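Local structure of uncharacterized protein DUF849 (Burkholderia xenovorans LB400, 3E02) at residues 28-31 and 32-35; 269-272 and 273-277. The protein probably cleaves beta-keto acids such as 3-keto-5-aminohexanoate, as a zinc-dependent member of the BKACE family with a TIM-barrel fold. One frame throughout, in Å; residues are numbered along the deposited sequence.

Contact 1. Residues 28-31 and 32-35; sequences PITP and EEIV
Glu33 reaches back over the start of its own helix and takes two backbone N-H groups on one carboxylate oxygen. Ile29 N donates to Glu33 OE1 at 2.8 Å, meeting the oxygen nearly along its C-O axis. Thr30 N gives the same OE1 a second, nearly straight bond of 2.9 Å, but arrives from above the carboxylate plane. The return half of the exchange comes from the threonine: Glu33 N donates to Thr30 OG1 over 3.1 Å. Thr30 is the N-cap residue, and this reciprocal pair is a capping box. With chi1 at 64°, the hydroxyl is held between the backbone N and the carbonyl carbon, facing the first turn, where Glu33 N can find it. Glu33 carries CG anti to its carbonyl carbon and then runs extended, which lays the chain obliquely across the threonine; its CG passes 3.2 Å from Thr30 OG1.

Behind the box the regular helical bonds begin. Ile34 N donates to Thr30 O at 3.0 Å, and Val35 N to Pro31 O at 2.9 Å. Pro31, the first residue of the helix, has no N-H to offer and needs no cap there. The apolar part is light: Pro28 CB lies 4.3 Å from Ile34 CG1, while the CD1 end of Ile34 lies by the carbonyl oxygens of Ile29 and Thr30. Beyond the turn, Pro31 packs on Arg70, Val35 on Phe71, and Pro28 O accepts from Thr15 OG1.

Two N-H groups from the approach to the helix thus converge on one oxygen, which pins that oxygen in place and probably restricts the turning of the carboxylate, and the negative charge beside the helix N-terminus is probably stabilised by the helix dipole.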
loop_
_atom_site.group_PDB
_atom_site.type_symbol
_atom_site.label_atom_id
_atom_site.label_comp_id
_atom_site.label_asym_id
_atom_site.label_seq_id
_atom_site.Cartn_x
_atom_site.Cartn_y
_atom_site.Cartn_z
ATOM N N PRO A 28 30.205 -17.850 -15.260
ATOM C CA PRO A 28 30.268 -19.063 -16.099
ATOM C C PRO A 28 30.120 -18.737 -17.588
ATOM O O PRO A 28 29.159 -18.075 -17.973
ATOM C CB PRO A 28 29.088 -19.902 -15.593
ATOM C CG PRO A 28 28.777 -19.331 -14.252
ATOM C CD PRO A 28 29.001 -17.886 -14.408
ATOM N N ILE A 29 31.061 -19.211 -18.406
ATOM C CA ILE A 29 31.093 -18.888 -19.838
ATOM C C ILE A 29 30.944 -20.107 -20.731
ATOM O O ILE A 29 30.030 -20.162 -21.565
ATOM C CB ILE A 29 32.395 -18.107 -20.178
ATOM C CG1 ILE A 29 32.330 -16.698 -19.561
ATOM C CG2 ILE A 29 32.605 -17.976 -21.694
ATOM C CD1 ILE A 29 33.626 -15.913 -19.654
ATOM N N THR A 30 31.847 -21.068 -20.564
ATOM C CA THR A 30 31.859 -22.246 -21.435
ATOM C C THR A 30 30.734 -23.211 -21.069
ATOM O O THR A 30 30.228 -23.173 -19.936
ATOM C CB THR A 30 33.183 -23.025 -21.363
ATOM O OG1 THR A 30 33.349 -23.557 -20.047
ATOM C CG2 THR A 30 34.376 -22.133 -21.722
ATOM N N PRO A 31 30.309 -24.059 -22.032
ATOM C CA PRO A 31 29.324 -25.088 -21.686
ATOM C C PRO A 31 29.740 -25.967 -20.498
ATOM O O PRO A 31 28.901 -26.277 -19.668
ATOM C CB PRO A 31 29.200 -25.896 -22.974
ATOM C CG PRO A 31 29.488 -24.903 -24.024
ATOM C CD PRO A 31 30.620 -24.093 -23.471
ATOM N N GLU A 32 31.030 -26.279 -20.385
ATOM C CA GLU A 32 31.552 -27.111 -19.294
ATOM C C GLU A 32 31.422 -26.397 -17.940
ATOM O O GLU A 32 31.102 -27.032 -16.930
ATOM C CB GLU A 32 33.014 -27.520 -19.545
ATOM C CG GLU A 32 33.225 -28.467 -20.732
ATOM C CD GLU A 32 33.045 -27.822 -22.111
ATOM O OE1 GLU A 32 33.345 -26.610 -22.296
ATOM O OE2 GLU A 32 32.582 -28.546 -23.014
ATOM N N GLU A 33 31.692 -25.090 -17.928
ATOM C CA GLU A 33 31.508 -24.256 -16.726
ATOM C C GLU A 33 30.029 -24.182 -16.328
ATOM O O GLU A 33 29.716 -24.233 -15.141
ATOM C CB GLU A 33 32.065 -22.839 -16.936
ATOM C CG GLU A 33 33.583 -22.799 -16.992
ATOM C CD GLU A 33 34.173 -21.495 -17.523
ATOM O OE1 GLU A 33 33.460 -20.667 -18.139
ATOM O OE2 GLU A 33 35.391 -21.307 -17.312
ATOM N N ILE A 34 29.143 -24.055 -17.321
ATOM C CA ILE A 34 27.694 -24.014 -17.102
ATOM C C ILE A 34 27.184 -25.334 -16.502
ATOM O O ILE A 34 26.382 -25.308 -15.569
ATOM C CB ILE A 34 26.926 -23.607 -18.394
ATOM C CG1 ILE A 34 27.237 -22.139 -18.726
ATOM C CG2 ILE A 34 25.400 -23.799 -18.215
ATOM C CD1 ILE A 34 26.794 -21.694 -20.090
ATOM N N VAL A 35 27.673 -26.473 -17.005
ATOM C CA VAL A 35 27.314 -27.784 -16.443
ATOM C C VAL A 35 27.797 -27.901 -14.991
ATOM O O VAL A 35 27.021 -28.273 -14.113
ATOM C CB VAL A 35 27.886 -28.963 -17.261
ATOM C CG1 VAL A 35 27.595 -30.316 -16.562
ATOM C CG2 VAL A 35 27.324 -28.953 -18.689
#

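Contact 2. Residues 269-272 and 273-277; sequences LATS and NAEQV. With EDO (1,2-ethanediol), chain L.
Ser272, Glu275 and Asn273 carry this turn into helix 273-286. Ser272 is the N-cap: its OG, anti to the backbone N (chi1 177°), accepts from Ala274 N at 3.1 Å and is hydrogen-bonded to Glu37 OE2, while Glu37 OE1 takes Asn273 N. Its carbonyl oxygen receives Glu275 N, a bent bond (139°) whose donor stands well above the carbonyl plane. Glu275 stretches back along the loop, crossing the Thr271 side chain, and OE1 accepts from Thr271 N at 2.8 Å from above the carboxylate plane. One water bridges OE1 to Leu269 O, and another gives Glu275 OE2 a 2.6 Å bond while also bonding Thr271 OG1. At the backbone, Glu275 O accepts from O2 of a 1,2-ethanediol at 2.7 Å, probably a crystallisation additive.

Asn273 points away from the loop of its own turn, and its amide ties the helix start to the loops after strands 10-13 and 253-256, OD1 accepting from Leu258 N and ND2 donating to Val14 O, while Gln276 NE2 bonds the carbonyls of Ser261 and Tyr263. The helix start therefore lies over strand 10-13 and against helix 31-44, where Ala274 meets Ala40, while Ala270 packs on strand 263-265.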
loop_
_atom_site.group_PDB
_atom_site.type_symbol
_atom_site.label_atom_id
_atom_site.label_comp_id
_atom_site.label_asym_id
_atom_site.label_seq_id
_atom_site.Cartn_x
_atom_site.Cartn_y
_atom_site.Cartn_z
ATOM N N LEU A 269 32.903 -10.893 -4.273
ATOM C CA LEU A 269 32.491 -11.615 -5.474
ATOM C C LEU A 269 32.191 -13.067 -5.117
ATOM O O LEU A 269 32.954 -13.685 -4.381
ATOM C CB LEU A 269 33.590 -11.631 -6.543
ATOM C CG LEU A 269 33.907 -10.304 -7.229
ATOM C CD1 LEU A 269 35.204 -10.411 -8.037
ATOM C CD2 LEU A 269 32.707 -9.906 -8.085
ATOM N N ALA A 270 31.082 -13.588 -5.646
ATOM C CA ALA A 270 30.701 -14.984 -5.462
ATOM C C ALA A 270 31.601 -15.818 -6.358
ATOM O O ALA A 270 31.733 -15.497 -7.551
ATOM C CB ALA A 270 29.226 -15.213 -5.858
ATOM N N THR A 271 32.216 -16.863 -5.796
ATOM C CA THR A 271 33.062 -17.781 -6.569
ATOM C C THR A 271 32.219 -18.811 -7.327
ATOM O O THR A 271 32.700 -19.442 -8.261
ATOM C CB THR A 271 34.085 -18.517 -5.676
ATOM O OG1 THR A 271 33.397 -19.324 -4.711
ATOM C CG2 THR A 271 34.992 -17.509 -4.948
ATOM N N SER A 272 30.965 -18.988 -6.910
ATOM C CA SER A 272 30.063 -19.950 -7.509
ATOM C C SER A 272 28.616 -19.606 -7.230
ATOM O O SER A 272 28.290 -19.001 -6.207
ATOM C CB SER A 272 30.333 -21.348 -6.909
ATOM O OG SER A 272 29.429 -22.332 -7.419
ATOM N N ASN A 273 27.756 -20.031 -8.155
ATOM C CA ASN A 273 26.310 -19.983 -7.980
ATOM C C ASN A 273 25.889 -20.687 -6.696
ATOM O O ASN A 273 24.977 -20.218 -6.006
ATOM C CB ASN A 273 25.601 -20.631 -9.177
ATOM C CG ASN A 273 25.439 -19.675 -10.335
ATOM O OD1 ASN A 273 24.550 -18.835 -10.320
ATOM N ND2 ASN A 273 26.270 -19.817 -11.350
ATOM N N ALA A 274 26.565 -21.795 -6.386
ATOM C CA ALA A 274 26.311 -22.586 -5.172
ATOM C C ALA A 274 26.386 -21.763 -3.891
ATOM O O ALA A 274 25.636 -22.042 -2.977
ATOM C CB ALA A 274 27.252 -23.783 -5.086
ATOM N N GLU A 275 27.268 -20.761 -3.822
ATOM C CA GLU A 275 27.337 -19.895 -2.637
ATOM C C GLU A 275 26.025 -19.182 -2.344
ATOM O O GLU A 275 25.586 -19.135 -1.191
ATOM C CB GLU A 275 28.441 -18.852 -2.744
ATOM C CG GLU A 275 29.808 -19.428 -2.668
ATOM C CD GLU A 275 30.880 -18.343 -2.607
ATOM O OE1 GLU A 275 30.848 -17.431 -3.449
ATOM O OE2 GLU A 275 31.741 -18.409 -1.708
ATOM N N GLN A 276 25.413 -18.626 -3.384
ATOM C CA GLN A 276 24.131 -17.927 -3.239
ATOM C C GLN A 276 22.990 -18.883 -2.911
ATOM O O GLN A 276 22.132 -18.550 -2.096
ATOM C CB GLN A 276 23.813 -17.132 -4.496
ATOM C CG GLN A 276 24.804 -15.964 -4.739
ATOM C CD GLN A 276 24.558 -15.264 -6.075
ATOM O OE1 GLN A 276 23.741 -15.716 -6.858
ATOM N NE2 GLN A 276 25.261 -14.165 -6.332
ATOM N N VAL A 277 22.973 -20.058 -3.549
ATOM C CA VAL A 277 21.941 -21.075 -3.274
ATOM C C VAL A 277 22.056 -21.503 -1.803
ATOM O O VAL A 277 21.050 -21.507 -1.071
ATOM C CB VAL A 277 22.034 -22.295 -4.244
ATOM C CG1 VAL A 277 21.008 -23.410 -3.857
ATOM C CG2 VAL A 277 21.815 -21.847 -5.692
HETATM C C1 EDO L . 29.402 -20.237 1.780
HETATM O O1 EDO L . 30.520 -20.770 1.047
HETATM C C2 EDO L . 28.101 -20.584 1.057
HETATM O O2 EDO L . 27.142 -19.523 0.950
HETATM O O HOH W 1 32.365 -15.326 -2.164
HETATM O O HOH W 2 34.302 -18.781 -2.064
#

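Both contacts begin a helix of the same barrel, and the two helices are neighbours: 273-286 packs on both helix 31-44 and strand 10-13. Each mixes buried with exposed residues, and in each a glutamate from the first turn grips the preceding loop. The caps differ: contact 1 is a reciprocal box in which one carboxylate oxygen takes two backbone donors, whereas in contact 2 the serine caps Ala274 N, Glu37 of helix 31-44 takes Asn273 N, and the glutamate holds the residue before the cap, with waters completing its carboxylate. Their centres are 14 Å apart, yet Pro28 CG lies 3.9 Å from Asn273 ND2. The side chains of Ile34 and Asn273 lie about 12 and 11 Å from the zinc.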